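Local coordinates for protein migration inhibitory factor (Trichinella spiralis, PDB 1HFO) that belongs to the macrophage migration inhibitory factor family and assembles as a trimer of small alpha/beta subunits whose sheets continue across the subunit interfaces, at residues Thr7-Thr12 with Ile41-Gln46; Asp13-Phe18 with Thr85-Pro90; Leu47-Ser52 with Lys91-Ile96. All coordinates share one frame; numbering follows the deposited sequence.

Contact 1 (Thr7-Thr12 with Ile41-Gln46)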
# COMPACT_ATOMS: atom_id res chain seq x y z
N THR A 7 8.03 -7.47 2.27
CA THR A 7 8.86 -8.32 3.12
C THR A 7 10.32 -7.90 3.12
O THR A 7 10.80 -7.25 2.18
CB THR A 7 8.74 -9.79 2.64
OG1 THR A 7 9.53 -10.64 3.49
CG2 THR A 7 9.22 -9.92 1.21
N ASN A 8 11.04 -8.30 4.17
CA ASN A 8 12.45 -7.99 4.27
C ASN A 8 13.35 -9.09 3.72
O ASN A 8 14.56 -8.91 3.60
CB ASN A 8 12.85 -7.69 5.73
CG ASN A 8 12.24 -8.66 6.73
OD1 ASN A 8 11.88 -9.78 6.39
ND2 ASN A 8 12.14 -8.22 7.99
N ILE A 9 12.76 -10.23 3.35
CA ILE A 9 13.58 -11.31 2.81
C ILE A 9 14.14 -10.93 1.44
O ILE A 9 13.75 -9.92 0.86
CB ILE A 9 12.80 -12.63 2.67
CG1 ILE A 9 11.68 -12.49 1.64
CG2 ILE A 9 12.26 -13.07 4.02
CD1 ILE A 9 10.87 -13.74 1.50
N LYS A 10 15.04 -11.75 0.94
CA LYS A 10 15.68 -11.50 -0.34
C LYS A 10 14.85 -11.99 -1.52
O LYS A 10 14.11 -12.96 -1.40
CB LYS A 10 17.06 -12.17 -0.36
CG LYS A 10 18.01 -11.66 0.72
CD LYS A 10 19.26 -12.54 0.84
CE LYS A 10 20.09 -12.52 -0.43
NZ LYS A 10 20.55 -11.14 -0.76
N ALA A 11 14.99 -11.32 -2.66
CA ALA A 11 14.24 -11.69 -3.86
C ALA A 11 14.65 -13.08 -4.31
O ALA A 11 13.82 -13.87 -4.78
CB ALA A 11 14.52 -10.71 -4.98
N THR A 12 15.93 -13.38 -4.15
CA THR A 12 16.42 -14.68 -4.56
C THR A 12 15.85 -15.78 -3.66
O THR A 12 16.04 -16.97 -3.93
CB THR A 12 17.95 -14.68 -4.58
OG1 THR A 12 18.42 -15.83 -5.29
CG2 THR A 12 18.49 -14.68 -3.16
N ILE A 41 4.69 -9.08 -4.80
CA ILE A 41 5.55 -9.23 -3.62
C ILE A 41 6.70 -8.25 -3.80
O ILE A 41 7.37 -8.22 -4.83
CB ILE A 41 6.09 -10.66 -3.42
CG1 ILE A 41 6.85 -10.72 -2.09
CG2 ILE A 41 7.00 -11.05 -4.59
CD1 ILE A 41 7.14 -12.15 -1.61
N ASN A 42 6.89 -7.42 -2.77
CA ASN A 42 7.94 -6.41 -2.74
C ASN A 42 8.93 -6.92 -1.70
O ASN A 42 8.63 -6.94 -0.51
CB ASN A 42 7.32 -5.09 -2.31
CG ASN A 42 8.31 -3.95 -2.33
OD1 ASN A 42 9.37 -4.05 -2.93
ND2 ASN A 42 7.95 -2.85 -1.66
N THR A 43 10.11 -7.33 -2.17
CA THR A 43 11.13 -7.90 -1.29
C THR A 43 12.28 -6.95 -0.98
O THR A 43 12.35 -5.84 -1.51
CB THR A 43 11.75 -9.16 -1.93
OG1 THR A 43 12.25 -8.83 -3.23
CG2 THR A 43 10.72 -10.28 -2.05
N ASP A 44 13.19 -7.43 -0.13
CA ASP A 44 14.37 -6.66 0.25
C ASP A 44 14.01 -5.30 0.84
O ASP A 44 14.69 -4.30 0.60
CB ASP A 44 15.28 -6.48 -0.96
CG ASP A 44 15.96 -7.77 -1.37
OD1 ASP A 44 16.78 -8.28 -0.57
OD2 ASP A 44 15.67 -8.27 -2.48
N GLN A 45 12.94 -5.29 1.62
CA GLN A 45 12.49 -4.05 2.22
C GLN A 45 13.03 -3.90 3.64
O GLN A 45 13.38 -4.88 4.31
CB GLN A 45 10.96 -4.02 2.28
CG GLN A 45 10.28 -3.97 0.92
CD GLN A 45 10.61 -2.73 0.13
OE1 GLN A 45 10.19 -1.63 0.47
NE2 GLN A 45 11.37 -2.91 -0.93
N GLN A 46 13.12 -2.65 4.07
CA GLN A 46 13.57 -2.35 5.41
C GLN A 46 12.29 -2.51 6.20
O GLN A 46 11.37 -1.70 6.09
CB GLN A 46 14.07 -0.92 5.48
CG GLN A 46 15.37 -0.71 4.74
CD GLN A 46 16.55 -1.27 5.53
OE1 GLN A 46 16.74 -0.94 6.70
NE2 GLN A 46 17.35 -2.12 4.89
O HOH W 1 15.61 -6.72 4.30
O HOH W 2 18.89 -9.49 -1.56
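A11 N meets the flat carboxylate of D44 from above its plane, 40° out of it, and donates to D44 OD2 at 3.1 Å. D44 OD1 instead lies 3.4 Å from K10 CA, and a water joins it to K10 NZ. The two charges do not touch, so any attraction between them is probably modest. The Q45 amide keeps T43 O in its own plane. The bend at chi2 folds this side chain back over its own segment, where NE2 donates to T43 O at 3.1 Å, almost straight at 175°.

The backbones also bind each other. T7 N donates to N42 O at 2.9 Å, where strand 38-42 ends. Q45 N then donates to T7 O, and D44 N donates to I9 O at 2.7 Å. A second water bridges N8 O and Q45 O.

T7 and T43 lie side by side, with their CG2 methyls 3.6 Å apart. T7 has its OG1 anti to the backbone N (chi1 -179°), which leaves CG2 to meet T43. T7 OG1 accepts from I9 N at 3.3 Å and so forms an ST turn; it also bonds to A56 O. A11 CB lies 3.4 Å from T43 OG1, which has a weak hydrogen bond to Q46 NE2 of the third subunit.

The contact sits at the edge of the four-stranded sheet. There strand 2-7 runs parallel to strand 38-42, and helix 18-30 makes the beta-alpha-beta crossover between them. I9 and I41 reach L87 at the end of helix 69-87. Q45 OE1 bonds to H40 NE2 of the second subunit. Q46 pairs antiparallel with a strand of that subunit and I41 with one of the third, so the sheet continues into both neighbours.

Contact 2 (Asp13-Phe18 with Thr85-Pro90). Unlike the reference sequence in segment 85-90: T85 (reference Lys).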
# COMPACT_ATOMS: atom_id res chain seq x y z
N ASP A 13 15.15 -15.39 -2.61
CA ASP A 13 14.56 -16.38 -1.71
C ASP A 13 13.07 -16.59 -1.97
O ASP A 13 12.39 -17.31 -1.24
CB ASP A 13 14.83 -15.99 -0.26
CG ASP A 13 16.26 -16.35 0.17
OD1 ASP A 13 16.97 -17.05 -0.59
OD2 ASP A 13 16.67 -15.94 1.27
N VAL A 14 12.56 -15.94 -3.01
CA VAL A 14 11.17 -16.11 -3.43
C VAL A 14 11.27 -17.18 -4.52
O VAL A 14 11.93 -16.98 -5.55
CB VAL A 14 10.58 -14.82 -4.04
CG1 VAL A 14 9.14 -15.08 -4.51
CG2 VAL A 14 10.58 -13.70 -3.01
N PRO A 15 10.65 -18.33 -4.30
CA PRO A 15 10.72 -19.40 -5.31
C PRO A 15 10.08 -19.02 -6.64
O PRO A 15 9.21 -18.14 -6.70
CB PRO A 15 10.02 -20.56 -4.63
CG PRO A 15 8.99 -19.86 -3.77
CD PRO A 15 9.77 -18.72 -3.18
N SER A 16 10.50 -19.70 -7.71
CA SER A 16 9.99 -19.45 -9.05
C SER A 16 8.48 -19.70 -9.16
O SER A 16 7.82 -19.13 -10.03
CB SER A 16 10.73 -20.33 -10.06
OG SER A 16 10.47 -21.69 -9.79
N ASP A 17 7.93 -20.57 -8.31
CA ASP A 17 6.49 -20.85 -8.34
C ASP A 17 5.71 -20.09 -7.28
O ASP A 17 4.61 -20.50 -6.90
CB ASP A 17 6.21 -22.34 -8.15
CG ASP A 17 6.83 -22.92 -6.90
OD1 ASP A 17 7.38 -22.15 -6.07
OD2 ASP A 17 6.77 -24.15 -6.73
N PHE A 18 6.25 -18.98 -6.80
CA PHE A 18 5.52 -18.23 -5.80
C PHE A 18 4.27 -17.54 -6.38
O PHE A 18 3.18 -17.64 -5.82
CB PHE A 18 6.41 -17.16 -5.16
CG PHE A 18 5.70 -16.33 -4.15
CD1 PHE A 18 5.37 -16.86 -2.91
CD2 PHE A 18 5.28 -15.04 -4.46
CE1 PHE A 18 4.62 -16.15 -1.98
CE2 PHE A 18 4.51 -14.30 -3.53
CZ PHE A 18 4.19 -14.85 -2.29
N THR A 85 5.33 -21.59 4.20
CA THR A 85 5.92 -22.66 3.39
C THR A 85 6.79 -22.17 2.23
O THR A 85 7.86 -22.73 1.97
CB THR A 85 4.82 -23.58 2.83
OG1 THR A 85 4.12 -24.20 3.91
CG2 THR A 85 5.42 -24.65 1.92
N LYS A 86 6.35 -21.13 1.53
CA LYS A 86 7.09 -20.62 0.37
C LYS A 86 8.21 -19.63 0.65
O LYS A 86 9.21 -19.59 -0.08
CB LYS A 86 6.12 -19.98 -0.63
CG LYS A 86 5.09 -20.92 -1.19
CD LYS A 86 5.71 -22.05 -2.02
CE LYS A 86 4.62 -23.00 -2.49
NZ LYS A 86 5.21 -24.15 -3.27
N LEU A 87 8.04 -18.81 1.68
CA LEU A 87 9.03 -17.80 2.01
C LEU A 87 9.79 -18.10 3.30
O LEU A 87 10.80 -17.46 3.59
CB LEU A 87 8.35 -16.44 2.12
CG LEU A 87 7.40 -16.15 0.95
CD1 LEU A 87 6.84 -14.76 1.11
CD2 LEU A 87 8.13 -16.28 -0.39
N GLY A 88 9.27 -19.05 4.07
CA GLY A 88 9.92 -19.43 5.31
C GLY A 88 9.74 -18.44 6.45
O GLY A 88 10.41 -18.55 7.48
N ILE A 89 8.82 -17.50 6.29
CA ILE A 89 8.59 -16.49 7.33
C ILE A 89 7.67 -17.02 8.43
O ILE A 89 6.64 -17.63 8.16
CB ILE A 89 7.93 -15.21 6.74
CG1 ILE A 89 8.77 -14.66 5.59
CG2 ILE A 89 7.82 -14.14 7.83
CD1 ILE A 89 8.12 -13.43 4.91
N PRO A 90 8.05 -16.80 9.71
CA PRO A 90 7.25 -17.27 10.84
C PRO A 90 5.85 -16.65 10.82
O PRO A 90 5.70 -15.46 10.54
CB PRO A 90 8.05 -16.80 12.06
CG PRO A 90 9.46 -16.75 11.55
CD PRO A 90 9.31 -16.19 10.16
O HOH W 3 11.74 -19.84 0.76
O HOH W 4 8.29 -23.49 -3.47
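P15 and F18 frame a type I beta turn, closed by the bond from F18 N to P15 O at 3.1 Å, that leads into helix 18-30. This turn rests on K86 and L87, the last residues of helix 69-87. The hydrophobic part centres on one methyl. L87 CD2 lies 3.8 Å from F18 CD1 and 4.1 Å from P15 CD, and V14 CG1 approaches it more loosely. L87 CD2 meets the F18 ring obliquely, and the side chains of L87 and F18 cross at about a right angle. K86 CB takes a different place on the same ring, at its edge and in its plane, 3.9 Å from CD1. F18 is extended at chi1 (178°), and its ring reaches both residues at the helix end.

No direct hydrogen bond spans the two segments. K86 O is close to P15 CD at 3.3 Å, and a water bridges it to D13 O. The aliphatic chain of K86 bends at chi2 and carries NZ toward the turn. D17 OD2 and K86 NZ form a long salt bridge of 3.8 Å. A second water accepts from K86 NZ and donates to D17 OD1 at 3.1 Å, so this charged pair is partly held through solvent. The polar links lie at the surface, while F18 is buried.

V14, F18 and L87 all touch I41 of strand 38-42, which continues the apolar cluster down to the sheet. V14 also packs on Q46 of the third subunit. Helix 69-87 stops here, and G88 is the first residue to depart from helical backbone angles, with positive phi. The start of one helix beside the end of the other is characteristic of the MIF fold, in which two antiparallel helices pack on the sheet.

Contact 3 (Leu47-Ser52 with Lys91-Ile96)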
# COMPACT_ATOMS: atom_id res chain seq x y z
N LEU A 47 12.23 -3.58 6.97
CA LEU A 47 11.04 -3.88 7.74
C LEU A 47 11.38 -4.48 9.09
O LEU A 47 12.17 -5.43 9.17
CB LEU A 47 10.16 -4.86 6.96
CG LEU A 47 8.92 -5.37 7.71
CD1 LEU A 47 7.90 -4.24 7.78
CD2 LEU A 47 8.32 -6.57 7.00
N SER A 48 10.79 -3.94 10.15
CA SER A 48 11.01 -4.44 11.48
C SER A 48 9.67 -4.89 12.03
O SER A 48 8.64 -4.23 11.82
CB SER A 48 11.60 -3.35 12.37
OG SER A 48 10.61 -2.43 12.76
N PHE A 49 9.68 -6.02 12.71
CA PHE A 49 8.47 -6.57 13.27
C PHE A 49 8.80 -6.96 14.71
O PHE A 49 9.76 -7.69 14.96
CB PHE A 49 8.02 -7.77 12.44
CG PHE A 49 6.63 -8.24 12.74
CD1 PHE A 49 6.33 -8.79 13.97
CD2 PHE A 49 5.62 -8.12 11.79
CE1 PHE A 49 5.03 -9.22 14.27
CE2 PHE A 49 4.34 -8.54 12.07
CZ PHE A 49 4.04 -9.09 13.31
N GLY A 50 8.01 -6.46 15.66
CA GLY A 50 8.25 -6.77 17.05
C GLY A 50 9.63 -6.34 17.50
O GLY A 50 10.23 -6.94 18.39
N GLY A 51 10.15 -5.30 16.86
CA GLY A 51 11.47 -4.81 17.23
C GLY A 51 12.67 -5.57 16.69
O GLY A 51 13.77 -5.44 17.23
N SER A 52 12.48 -6.35 15.64
CA SER A 52 13.59 -7.09 15.05
C SER A 52 13.46 -7.11 13.54
O SER A 52 12.35 -7.11 13.00
CB SER A 52 13.65 -8.52 15.59
OG SER A 52 12.40 -9.17 15.49
N LYS A 91 4.84 -17.45 11.13
CA LYS A 91 3.46 -16.97 11.12
C LYS A 91 3.17 -15.84 12.10
O LYS A 91 2.24 -15.07 11.90
CB LYS A 91 2.51 -18.14 11.38
CG LYS A 91 2.64 -19.24 10.35
CD LYS A 91 1.60 -20.31 10.58
CE LYS A 91 1.71 -21.40 9.53
NZ LYS A 91 0.74 -22.48 9.83
N ASN A 92 3.96 -15.73 13.18
CA ASN A 92 3.74 -14.65 14.13
C ASN A 92 4.50 -13.39 13.74
O ASN A 92 4.55 -12.44 14.52
CB ASN A 92 4.11 -15.05 15.57
CG ASN A 92 5.55 -15.56 15.70
OD1 ASN A 92 6.41 -15.33 14.85
ND2 ASN A 92 5.81 -16.25 16.81
N ARG A 93 5.09 -13.38 12.54
CA ARG A 93 5.82 -12.23 12.04
C ARG A 93 5.23 -11.75 10.72
O ARG A 93 5.94 -11.22 9.89
CB ARG A 93 7.30 -12.54 11.87
CG ARG A 93 8.01 -12.75 13.21
CD ARG A 93 9.49 -12.99 13.02
NE ARG A 93 10.21 -11.80 12.59
CZ ARG A 93 10.38 -10.71 13.33
NH1 ARG A 93 9.86 -10.65 14.56
NH2 ARG A 93 11.06 -9.68 12.85
N MET A 94 3.93 -11.95 10.57
CA MET A 94 3.22 -11.51 9.37
C MET A 94 1.82 -11.01 9.68
O MET A 94 1.10 -11.57 10.51
CB MET A 94 3.10 -12.65 8.36
CG MET A 94 4.40 -13.07 7.73
SD MET A 94 4.10 -14.26 6.40
CE MET A 94 3.61 -15.68 7.32
N TYR A 95 1.42 -9.93 9.00
CA TYR A 95 0.09 -9.39 9.16
C TYR A 95 -0.54 -9.35 7.78
O TYR A 95 0.14 -9.03 6.81
CB TYR A 95 0.11 -7.95 9.66
CG TYR A 95 0.29 -7.77 11.14
CD1 TYR A 95 -0.54 -8.42 12.05
CD2 TYR A 95 1.25 -6.90 11.62
CE1 TYR A 95 -0.41 -8.19 13.42
CE2 TYR A 95 1.39 -6.66 12.99
CZ TYR A 95 0.56 -7.31 13.88
OH TYR A 95 0.71 -7.07 15.24
N ILE A 96 -1.82 -9.65 7.71
CA ILE A 96 -2.55 -9.55 6.45
C ILE A 96 -3.85 -8.78 6.70
O ILE A 96 -4.65 -9.16 7.55
CB ILE A 96 -2.90 -10.93 5.85
CG1 ILE A 96 -1.62 -11.69 5.49
CG2 ILE A 96 -3.80 -10.72 4.59
CD1 ILE A 96 -0.63 -10.91 4.64
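F49 makes the tight part of this contact, with its ring laid against R93 and Y95. R93 CA stands over the centre of one face of the ring, 3.7 Å from the centroid and 8° off the normal, a CH-pi contact. F49 CE2 comes within 3.5 Å of Y95 CD2, and F49 CZ lies over a face of the tyrosine ring. The two rings are oblique, with planes at 36° and centroids 5.1 Å apart. N92 O approaches the ring from an oblique direction, 3.3 Å from F49 CE1. A chi1 of -167° swings the F49 ring across to the backbone of R93.

The R93 side chain runs back past F49 in the opposite direction. It bends at chi3, and one face of its guanidinium then rests on F49 CB. R93 NH1 donates to F49 O at 3.0 Å, from above the carbonyl plane. S52 N and S52 OG also donate to F49 O, so three donors grip it. R93 NH2 adds a weak bond to S52 O at 2.9 Å, in the guanidinium plane. P55 O and N54 O take further bonds from NE and NH2, and they help to fix the group.

The looser side is the outer corner of the type I' turn from F49 to S52. Its glycines, G50 and G51, leave the packing to F49 and S52, and G51 is exposed. N92 is exposed too, although its carbonyl accepts from W108 NE1 of the second subunit. Y95 OH bonds to the backbone O of Y36 of that subunit. The strands holding F49 and Y95 each pair in antiparallel fashion with the second subunit. Such sheet extension from one subunit to the next is a hallmark of the MIF trimer.

From the N terminus, the chain leaves strand 2-7 and enters contact 1. That contact closes the loop holding helix 18-30 and the start of strand 38-42. Contact 2 starts inside this loop, at 13-18, and crosses contact 1; it closes the long span to the end of helix 69-87. Contact 3 opens at 47-52, in series after contact 1. It closes the span from strand 46-49 through helix 69-87 to strand 94-100, and so crosses contact 2. N8 joins contact 1 to contact 3 through L47 O. I89 packs on T7 and M94, linking contact 2 to both others. Together they tie the sheet edge, both helices and the subunit interface.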